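Catechol 1,2-dioxygenase (Burkholderia vietnamiensis, PDB 5TD3) probably catalyses the intradiol ring cleavage of catechol by dioxygen to cis,cis-muconate, in a dimer that binds phosphatidylethanolamine. Local coordinates at residues Leu84-Gly88 / Leu89-Lys93; His177-Pro180 / Thr181-Arg185; Gly230-Ala234 / His235-Phe239. All blocks are in the same frame, centred on the assembly; numbering follows the deposited sequence.

Contact 1 of 3, residues Leu84-Gly88 / Leu89-Lys93; sequences LLAAG and LGLEK. With PTY (phosphatidylethanolamine), chain G.
Leu85 O takes the N-H of Leu89 at 2.9 Å in the last regular turn of helix 82-88, beyond which the backbone breaks at Leu89, passes through Gly90 with positive phi (80°) and starts helix 91-105 with Gly90 as its N-cap. Two more backbone bonds tie the break together: Gly90 N to Ala87 O, and Glu92 N to Ala86 O. Ala87 O is gripped a second time by a water that also accepts from Lys93 N, joining the end of one helix to the start of the next. Among the side chains, Leu85 and Leu89 lie across each other at a slant, with Leu85 CD1 3.6 Å from Leu89 CG. With CG anti to the backbone N (chi1 -176°), Leu85 turns CD1 to Leu89 and CD2 to lipid carbon C29, 3.7 Å away. Leu89 CD1 reaches the same acyl chain further along, 3.7 Å from C19. Around C27 the tail rests on Ala86, whose CA approaches to 3.5 Å, and on Leu91 CD2. On another side of the break, the extended Glu92 brings OE1 to 3.3 Å from Ala87 CB, while its OE2 is held by Gly118 N and Arg315. The break therefore forms part of the wall of a phosphatidylethanolamine pocket. Leu85 also packs on helices 63-78 and 218-226, and Trp67 and Ile56 of the second subunit lie against Ala86 and Leu91, setting the two helix ends at the dimer interface.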
loop_
_atom_site.group_PDB
_atom_site.type_symbol
_atom_site.label_atom_id
_atom_site.label_comp_id
_atom_site.label_asym_id
_atom_site.label_seq_id
_atom_site.Cartn_x
_atom_site.Cartn_y
_atom_site.Cartn_z
ATOM N N LEU A 84 -0.204 11.019 0.289
ATOM C CA LEU A 84 0.290 11.789 1.421
ATOM C C LEU A 84 1.527 11.138 2.027
ATOM O O LEU A 84 2.466 11.834 2.423
ATOM C CB LEU A 84 -0.809 11.925 2.473
ATOM C CG LEU A 84 -0.509 12.901 3.607
ATOM C CD1 LEU A 84 -0.382 14.319 3.078
ATOM C CD2 LEU A 84 -1.614 12.805 4.655
ATOM N N LEU A 85 1.545 9.801 2.114
ATOM C CA LEU A 85 2.747 9.119 2.597
ATOM C C LEU A 85 3.886 9.244 1.586
ATOM O O LEU A 85 5.054 9.357 1.975
ATOM C CB LEU A 85 2.446 7.639 2.898
ATOM C CG LEU A 85 3.624 6.862 3.501
ATOM C CD1 LEU A 85 3.988 7.414 4.879
ATOM C CD2 LEU A 85 3.300 5.370 3.602
ATOM N N ALA A 86 3.573 9.221 0.282
ATOM C CA ALA A 86 4.621 9.455 -0.715
ATOM C C ALA A 86 5.317 10.783 -0.455
ATOM O O ALA A 86 6.551 10.893 -0.558
ATOM C CB ALA A 86 4.031 9.436 -2.120
ATOM N N ALA A 87 4.545 11.802 -0.081
ATOM C CA ALA A 87 5.162 13.075 0.268
ATOM C C ALA A 87 5.937 12.980 1.581
ATOM O O ALA A 87 7.081 13.441 1.673
ATOM C CB ALA A 87 4.086 14.160 0.335
ATOM N N GLY A 88 5.345 12.358 2.599
ATOM C CA GLY A 88 5.964 12.351 3.918
ATOM C C GLY A 88 7.237 11.532 4.017
ATOM O O GLY A 88 8.064 11.767 4.902
ATOM N N LEU A 89 7.393 10.535 3.156
ATOM C CA LEU A 89 8.613 9.737 3.146
ATOM C C LEU A 89 9.624 10.265 2.146
ATOM O O LEU A 89 10.650 9.613 1.915
ATOM C CB LEU A 89 8.287 8.274 2.842
ATOM C CG LEU A 89 7.479 7.569 3.930
ATOM C CD1 LEU A 89 7.285 6.094 3.576
ATOM C CD2 LEU A 89 8.106 7.729 5.294
ATOM N N GLY A 90 9.381 11.441 1.561
ATOM C CA GLY A 90 10.362 12.011 0.658
ATOM C C GLY A 90 10.357 11.436 -0.742
ATOM O O GLY A 90 11.217 11.818 -1.553
ATOM N N LEU A 91 9.443 10.515 -1.046
ATOM C CA LEU A 91 9.377 9.959 -2.393
ATOM C C LEU A 91 8.993 11.040 -3.401
ATOM O O LEU A 91 9.536 11.099 -4.517
ATOM C CB LEU A 91 8.381 8.794 -2.422
ATOM C CG LEU A 91 8.046 8.196 -3.780
ATOM C CD1 LEU A 91 9.327 7.700 -4.472
ATOM C CD2 LEU A 91 7.055 7.058 -3.585
ATOM N N GLU A 92 8.075 11.924 -3.018
ATOM C CA GLU A 92 7.675 12.982 -3.940
ATOM C C GLU A 92 8.837 13.936 -4.210
ATOM O O GLU A 92 9.090 14.311 -5.368
ATOM C CB GLU A 92 6.452 13.727 -3.392
ATOM C CG GLU A 92 5.862 14.703 -4.414
ATOM C CD GLU A 92 4.457 15.173 -4.055
ATOM O OE1 GLU A 92 4.006 14.973 -2.903
ATOM O OE2 GLU A 92 3.804 15.749 -4.938
ATOM N N LYS A 93 9.555 14.342 -3.154
ATOM C CA LYS A 93 10.767 15.136 -3.335
ATOM C C LYS A 93 11.794 14.395 -4.182
ATOM O O LYS A 93 12.453 14.995 -5.040
ATOM C CB LYS A 93 11.381 15.499 -1.976
ATOM C CG LYS A 93 12.762 16.186 -2.098
ATOM C CD LYS A 93 12.693 17.482 -2.938
ATOM C CE LYS A 93 14.077 18.112 -3.135
ATOM N NZ LYS A 93 14.065 19.438 -3.862
HETATM C C1 PTY G . 4.588 -2.634 14.445
HETATM C C2 PTY G . -0.733 -5.663 12.893
HETATM C C3 PTY G . -0.900 -4.747 14.141
HETATM O O4 PTY G . 5.877 -2.433 13.817
HETATM C C5 PTY G . 2.393 -1.411 14.666
HETATM C C6 PTY G . 3.740 -1.471 13.998
HETATM O O7 PTY G . 3.618 -1.582 12.546
HETATM C C8 PTY G . 3.273 -0.489 11.851
HETATM O O10 PTY G . 2.770 0.488 12.339
HETATM C C11 PTY G . 3.636 -0.637 10.408
HETATM C C12 PTY G . 4.565 0.472 9.953
HETATM C C13 PTY G . 5.425 0.062 8.783
HETATM C C14 PTY G . 4.646 -0.556 7.656
HETATM C C15 PTY G . 4.885 0.144 6.347
HETATM C C16 PTY G . 6.342 0.220 5.958
HETATM C C17 PTY G . 6.576 1.272 4.906
HETATM C C18 PTY G . 7.960 1.280 4.321
HETATM C C19 PTY G . 8.196 2.494 3.445
HETATM C C20 PTY G . 9.495 2.458 2.677
HETATM C C21 PTY G . 9.347 2.227 1.184
HETATM C C22 PTY G . 8.350 1.157 0.796
HETATM C C23 PTY G . 7.050 1.725 0.257
HETATM C C24 PTY G . 7.065 3.240 0.144
HETATM C C25 PTY G . 5.872 3.822 -0.578
HETATM C C26 PTY G . 5.573 5.244 -0.165
HETATM C C27 PTY G . 4.587 5.926 -1.082
HETATM C C28 PTY G . 3.316 5.147 -1.279
HETATM C C29 PTY G . 2.561 4.955 0.003
HETATM C C30 PTY G . 6.513 -3.504 13.340
HETATM C C31 PTY G . 7.747 -3.111 12.579
HETATM O O30 PTY G . 6.138 -4.632 13.509
HETATM C C32 PTY G . 7.882 -3.789 11.217
HETATM C C33 PTY G . 6.900 -3.270 10.187
HETATM C C34 PTY G . 7.460 -3.128 8.778
HETATM C C35 PTY G . 7.449 -4.394 7.936
HETATM C C36 PTY G . 7.293 -4.144 6.436
HETATM C C37 PTY G . 7.188 -5.417 5.605
HETATM C C38 PTY G . 6.718 -5.235 4.164
HETATM C C39 PTY G . 5.209 -5.107 3.973
HETATM C C40 PTY G . 4.791 -4.558 2.616
HETATM C C41 PTY G . 4.754 -5.551 1.455
HETATM C C42 PTY G . 3.520 -6.450 1.394
HETATM C C43 PTY G . 2.746 -6.401 0.074
HETATM C C44 PTY G . 3.608 -6.675 -1.141
HETATM P P1 PTY G . 1.021 -3.495 15.603
HETATM O O11 PTY G . 0.363 -4.756 14.854
HETATM O O12 PTY G . -0.102 -2.633 16.209
HETATM O O13 PTY G . 1.994 -3.853 16.666
HETATM O O14 PTY G . 1.696 -2.652 14.460
HETATM N N1 PTY G . -0.458 -7.049 13.330
HETATM O O HOH W 1 8.520 14.612 -0.405
#

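Contact 2 of 3, residues His177-Pro180 / Thr181-Arg185; sequences HFDP and TGAQR
An Asx turn superimposed on a type I beta turn, from Asp179 to Gly182, shapes the tip of the surface loop between strands 163-167 and 190-194. The beta turn is closed by Gly182 N donating to Asp179 O at 3.0 Å, and the Asx turn by Thr181 N donating to Asp179 OD1 at 2.8 Å. That same carboxylate oxygen also receives the hydroxyl of Thr181, OG1 standing 2.6 Å from OD1 on the syn side and 34° out of the carboxylate plane, whereas the backbone N-H arrives nearly along the C-O axis. With its CG anti to the backbone N (chi1 -177°), Asp179 folds the carboxylate back over the turn, where one oxygen can serve both donors. The other oxygen faces Gln184: NE2 donates to OD2 at 2.9 Å in an almost straight bond on the anti side. OD2 lies in the plane of the Gln184 amide, although the carboxylate and amide planes are 77° apart. Gln184 NE2 is shared with Phe174 O, and its OE1 accepts from Asn188, so the amide is fixed in rotation. Ala183 N makes a weak 3.4 Å bond to Thr181 OG1. Further back, a water accepts from His177 N and donates to Gln184 O, bridging the two arms of the loop, while His177 NE2 pairs with Phe187 N. Three donors thus meet the Asp179 carboxylate, and the Asp-Pro-Thr-Gly sequence forms an Asx turn overlapping a type I beta turn, with glycine at positive phi in the last position.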
loop_
_atom_site.group_PDB
_atom_site.type_symbol
_atom_site.label_atom_id
_atom_site.label_comp_id
_atom_site.label_asym_id
_atom_site.label_seq_id
_atom_site.Cartn_x
_atom_site.Cartn_y
_atom_site.Cartn_z
ATOM N N HIS A 177 -12.317 21.668 -0.807
ATOM C CA HIS A 177 -12.524 20.328 -1.375
ATOM C C HIS A 177 -11.869 19.231 -0.540
ATOM O O HIS A 177 -12.092 18.039 -0.796
ATOM C CB HIS A 177 -12.027 20.236 -2.821
ATOM C CG HIS A 177 -12.622 21.279 -3.714
ATOM N ND1 HIS A 177 -13.748 21.049 -4.480
ATOM C CD2 HIS A 177 -12.277 22.571 -3.928
ATOM C CE1 HIS A 177 -14.055 22.150 -5.143
ATOM N NE2 HIS A 177 -13.179 23.088 -4.824
ATOM N N PHE A 178 -11.079 19.616 0.456
ATOM C CA PHE A 178 -10.442 18.686 1.388
ATOM C C PHE A 178 -10.637 19.142 2.828
ATOM O O PHE A 178 -9.835 18.812 3.712
ATOM C CB PHE A 178 -8.949 18.532 1.077
ATOM C CG PHE A 178 -8.663 18.047 -0.317
ATOM C CD1 PHE A 178 -8.651 16.689 -0.598
ATOM C CD2 PHE A 178 -8.392 18.943 -1.345
ATOM C CE1 PHE A 178 -8.369 16.224 -1.853
ATOM C CE2 PHE A 178 -8.117 18.487 -2.628
ATOM C CZ PHE A 178 -8.106 17.125 -2.889
ATOM N N ASP A 179 -11.693 19.905 3.091
ATOM C CA ASP A 179 -11.855 20.488 4.412
ATOM C C ASP A 179 -12.822 19.608 5.184
ATOM O O ASP A 179 -14.010 19.544 4.826
ATOM C CB ASP A 179 -12.369 21.934 4.324
ATOM C CG ASP A 179 -12.485 22.612 5.681
ATOM O OD1 ASP A 179 -12.786 21.926 6.681
ATOM O OD2 ASP A 179 -12.315 23.853 5.753
ATOM N N PRO A 180 -12.371 18.899 6.223
ATOM C CA PRO A 180 -13.258 17.940 6.885
ATOM C C PRO A 180 -14.383 18.600 7.659
ATOM O O PRO A 180 -15.347 17.909 8.003
ATOM C CB PRO A 180 -12.309 17.163 7.813
ATOM C CG PRO A 180 -11.227 18.129 8.125
ATOM C CD PRO A 180 -11.054 18.980 6.869
ATOM N N THR A 181 -14.296 19.910 7.936
ATOM C CA THR A 181 -15.393 20.609 8.595
ATOM C C THR A 181 -16.477 21.058 7.622
ATOM O O THR A 181 -17.540 21.493 8.072
ATOM C CB THR A 181 -14.893 21.839 9.355
ATOM O OG1 THR A 181 -14.500 22.846 8.422
ATOM C CG2 THR A 181 -13.687 21.492 10.260
ATOM N N GLY A 182 -16.240 20.956 6.317
ATOM C CA GLY A 182 -17.221 21.384 5.330
ATOM C C GLY A 182 -17.395 22.880 5.227
ATOM O O GLY A 182 -18.370 23.346 4.619
ATOM N N ALA A 183 -16.461 23.653 5.776
ATOM C CA ALA A 183 -16.663 25.086 5.952
ATOM C C ALA A 183 -16.343 25.918 4.717
ATOM O O ALA A 183 -16.629 27.122 4.724
ATOM C CB ALA A 183 -15.818 25.598 7.121
ATOM N N GLN A 184 -15.774 25.337 3.665
ATOM C CA GLN A 184 -15.336 26.123 2.515
ATOM C C GLN A 184 -16.131 25.762 1.275
ATOM O O GLN A 184 -16.443 24.589 1.043
ATOM C CB GLN A 184 -13.848 25.912 2.223
ATOM C CG GLN A 184 -12.939 26.241 3.365
ATOM C CD GLN A 184 -11.507 26.095 2.960
ATOM O OE1 GLN A 184 -11.063 26.686 1.975
ATOM N NE2 GLN A 184 -10.771 25.297 3.697
ATOM N N ARG A 185 -16.443 26.776 0.472
ATOM C CA ARG A 185 -17.149 26.564 -0.777
ATOM C C ARG A 185 -16.174 26.147 -1.872
ATOM O O ARG A 185 -14.955 26.266 -1.735
ATOM C CB ARG A 185 -17.913 27.819 -1.192
ATOM C CG ARG A 185 -17.047 28.908 -1.769
ATOM C CD ARG A 185 -17.874 30.168 -1.966
ATOM N NE ARG A 185 -18.255 30.769 -0.688
ATOM C CZ ARG A 185 -18.995 31.867 -0.579
ATOM N NH1 ARG A 185 -19.434 32.474 -1.673
ATOM N NH2 ARG A 185 -19.296 32.357 0.615
HETATM O O HOH W 2 -14.721 22.800 -0.131
#

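Contact 3 of 3, residues Gly230-Ala234 / His235-Phe239; sequences GNRPA and HVHFF. With ZN (zinc ion), chain C.
Arg232 lays its guanidinium over one face of the His235 ring, CZ about 4.0 Å from the ring plane and displaced toward the rim, with the two flat groups inclined at 44°. The pair belongs to the metal site of the intradiol dioxygenase fold, in which His235 and His237, two residues apart at the start of strand 235-241, bind a zinc ion together with Tyr175. NE2 of His235 is 2.1 Å from the zinc, and NE2 of His237 is 2.0 Å from it. Relatives of this enzyme carry ferric iron at the equivalent place, so the zinc is probably a substitute. Arg232 NH1 comes to 3.2 Å from His235 NE2, yet this is not a hydrogen bond, since that nitrogen is already spent on the metal. NH1 also passes 4.0 Å from His237 CE1, which sits at the edge of the guanidinium, near its plane. A bend at chi3 brings the guanidinium over the His235 ring, and the salt bridge of NH2 to Asp263 anchors it there. The loop 230-234 is fastened to its surroundings as well, Ala234 N bonding to Asp257 OD2, and the ring of His237 stacks on Trp167 of strand 163-167. With CG between the backbone N and the carbonyl carbon (chi1 59°), the His235 ring lies back against the loop, where ND1 donates to Pro233 O at 2.7 Å, a nearly straight bond in the plane of the ring that runs almost along the carbonyl's own C=O direction and fixes the ring's rotation.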
loop_
_atom_site.group_PDB
_atom_site.type_symbol
_atom_site.label_atom_id
_atom_site.label_comp_id
_atom_site.label_asym_id
_atom_site.label_seq_id
_atom_site.Cartn_x
_atom_site.Cartn_y
_atom_site.Cartn_z
ATOM N N GLY A 230 4.107 15.597 11.468
ATOM C CA GLY A 230 3.488 15.582 10.152
ATOM C C GLY A 230 3.045 16.936 9.650
ATOM O O GLY A 230 2.010 17.052 8.978
ATOM N N ASN A 231 3.851 17.961 9.913
ATOM C CA ASN A 231 3.466 19.341 9.641
ATOM C C ASN A 231 4.252 19.945 8.482
ATOM O O ASN A 231 5.413 19.599 8.238
ATOM C CB ASN A 231 3.675 20.208 10.881
ATOM C CG ASN A 231 2.811 19.769 12.038
ATOM O OD1 ASN A 231 1.616 19.545 11.874
ATOM N ND2 ASN A 231 3.417 19.618 13.210
ATOM N N ARG A 232 3.604 20.879 7.781
ATOM C CA ARG A 232 4.228 21.700 6.757
ATOM C C ARG A 232 4.222 23.163 7.187
ATOM O O ARG A 232 3.275 23.608 7.842
ATOM C CB ARG A 232 3.484 21.595 5.421
ATOM C CG ARG A 232 3.266 20.179 4.944
ATOM C CD ARG A 232 3.112 20.116 3.447
ATOM N NE ARG A 232 4.334 20.499 2.774
ATOM C CZ ARG A 232 4.386 20.938 1.528
ATOM N NH1 ARG A 232 3.274 21.047 0.810
ATOM N NH2 ARG A 232 5.551 21.258 1.002
ATOM N N PRO A 233 5.240 23.935 6.812
ATOM C CA PRO A 233 5.167 25.388 6.993
ATOM C C PRO A 233 4.106 25.970 6.068
ATOM O O PRO A 233 3.676 25.332 5.102
ATOM C CB PRO A 233 6.571 25.863 6.598
ATOM C CG PRO A 233 7.015 24.824 5.572
ATOM C CD PRO A 233 6.478 23.527 6.115
ATOM N N ALA A 234 3.673 27.193 6.375
ATOM C CA ALA A 234 2.734 27.868 5.483
ATOM C C ALA A 234 3.362 28.052 4.106
ATOM O O ALA A 234 4.544 28.391 3.983
ATOM C CB ALA A 234 2.308 29.222 6.057
ATOM N N HIS A 235 2.562 27.842 3.062
ATOM C CA HIS A 235 3.082 27.870 1.701
ATOM C C HIS A 235 1.928 28.115 0.741
ATOM O O HIS A 235 0.754 28.048 1.109
ATOM C CB HIS A 235 3.780 26.554 1.358
ATOM C CG HIS A 235 2.872 25.373 1.489
ATOM N ND1 HIS A 235 2.575 24.798 2.705
ATOM C CD2 HIS A 235 2.156 24.685 0.564
ATOM C CE1 HIS A 235 1.729 23.799 2.524
ATOM N NE2 HIS A 235 1.463 23.708 1.234
ATOM N N VAL A 236 2.282 28.384 -0.508
ATOM C CA VAL A 236 1.325 28.613 -1.580
ATOM C C VAL A 236 1.797 27.802 -2.769
ATOM O O VAL A 236 2.987 27.837 -3.099
ATOM C CB VAL A 236 1.227 30.101 -1.963
ATOM C CG1 VAL A 236 0.259 30.279 -3.116
ATOM C CG2 VAL A 236 0.782 30.949 -0.767
ATOM N N HIS A 237 0.879 27.057 -3.396
ATOM C CA HIS A 237 1.193 26.246 -4.570
ATOM C C HIS A 237 0.954 27.022 -5.857
ATOM O O HIS A 237 0.026 27.835 -5.946
ATOM C CB HIS A 237 0.327 24.984 -4.658
ATOM C CG HIS A 237 0.474 24.041 -3.506
ATOM N ND1 HIS A 237 1.356 22.983 -3.522
ATOM C CD2 HIS A 237 -0.195 23.957 -2.329
ATOM C CE1 HIS A 237 1.259 22.313 -2.384
ATOM N NE2 HIS A 237 0.318 22.878 -1.647
ATOM N N PHE A 238 1.739 26.677 -6.887
ATOM C CA PHE A 238 1.548 27.192 -8.237
ATOM C C PHE A 238 1.771 26.127 -9.309
ATOM O O PHE A 238 2.696 25.313 -9.228
ATOM C CB PHE A 238 2.492 28.368 -8.543
ATOM C CG PHE A 238 2.291 29.554 -7.661
ATOM C CD1 PHE A 238 1.314 30.488 -7.942
ATOM C CD2 PHE A 238 3.095 29.746 -6.548
ATOM C CE1 PHE A 238 1.136 31.591 -7.130
ATOM C CE2 PHE A 238 2.921 30.859 -5.735
ATOM C CZ PHE A 238 1.940 31.779 -6.032
ATOM N N PHE A 239 0.919 26.165 -10.327
ATOM C CA PHE A 239 1.200 25.650 -11.658
ATOM C C PHE A 239 1.364 26.855 -12.565
ATOM O O PHE A 239 0.606 27.821 -12.441
ATOM C CB PHE A 239 0.039 24.822 -12.234
ATOM C CG PHE A 239 -0.054 23.403 -11.750
ATOM C CD1 PHE A 239 1.066 22.662 -11.454
ATOM C CD2 PHE A 239 -1.306 22.802 -11.652
ATOM C CE1 PHE A 239 0.938 21.337 -11.025
ATOM C CE2 PHE A 239 -1.440 21.494 -11.223
ATOM C CZ PHE A 239 -0.307 20.767 -10.907
HETATM ZN ZN ZN C . -0.031 22.647 0.259
#

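In the fold
The three contacts follow one another along the chain without interleaving. Contact 1 falls in the helical N-terminal region, where helix 82-88 gives way to helix 91-105; contacts 2 and 3 belong to the dioxygenase region with its beta-sheets. Between centres, contact 3 is about 14 Å from contact 1 and 18 Å from contact 2, and contacts 1 and 2 are about 24 Å apart. None touches another. The loop of contact 2 starts just after Tyr175, third ligand of the zinc at contact 3, and the side chain of Glu92 in contact 1 is about 9 Å from that zinc, so the helix break that lines the lipid pocket also lies close to the metal site.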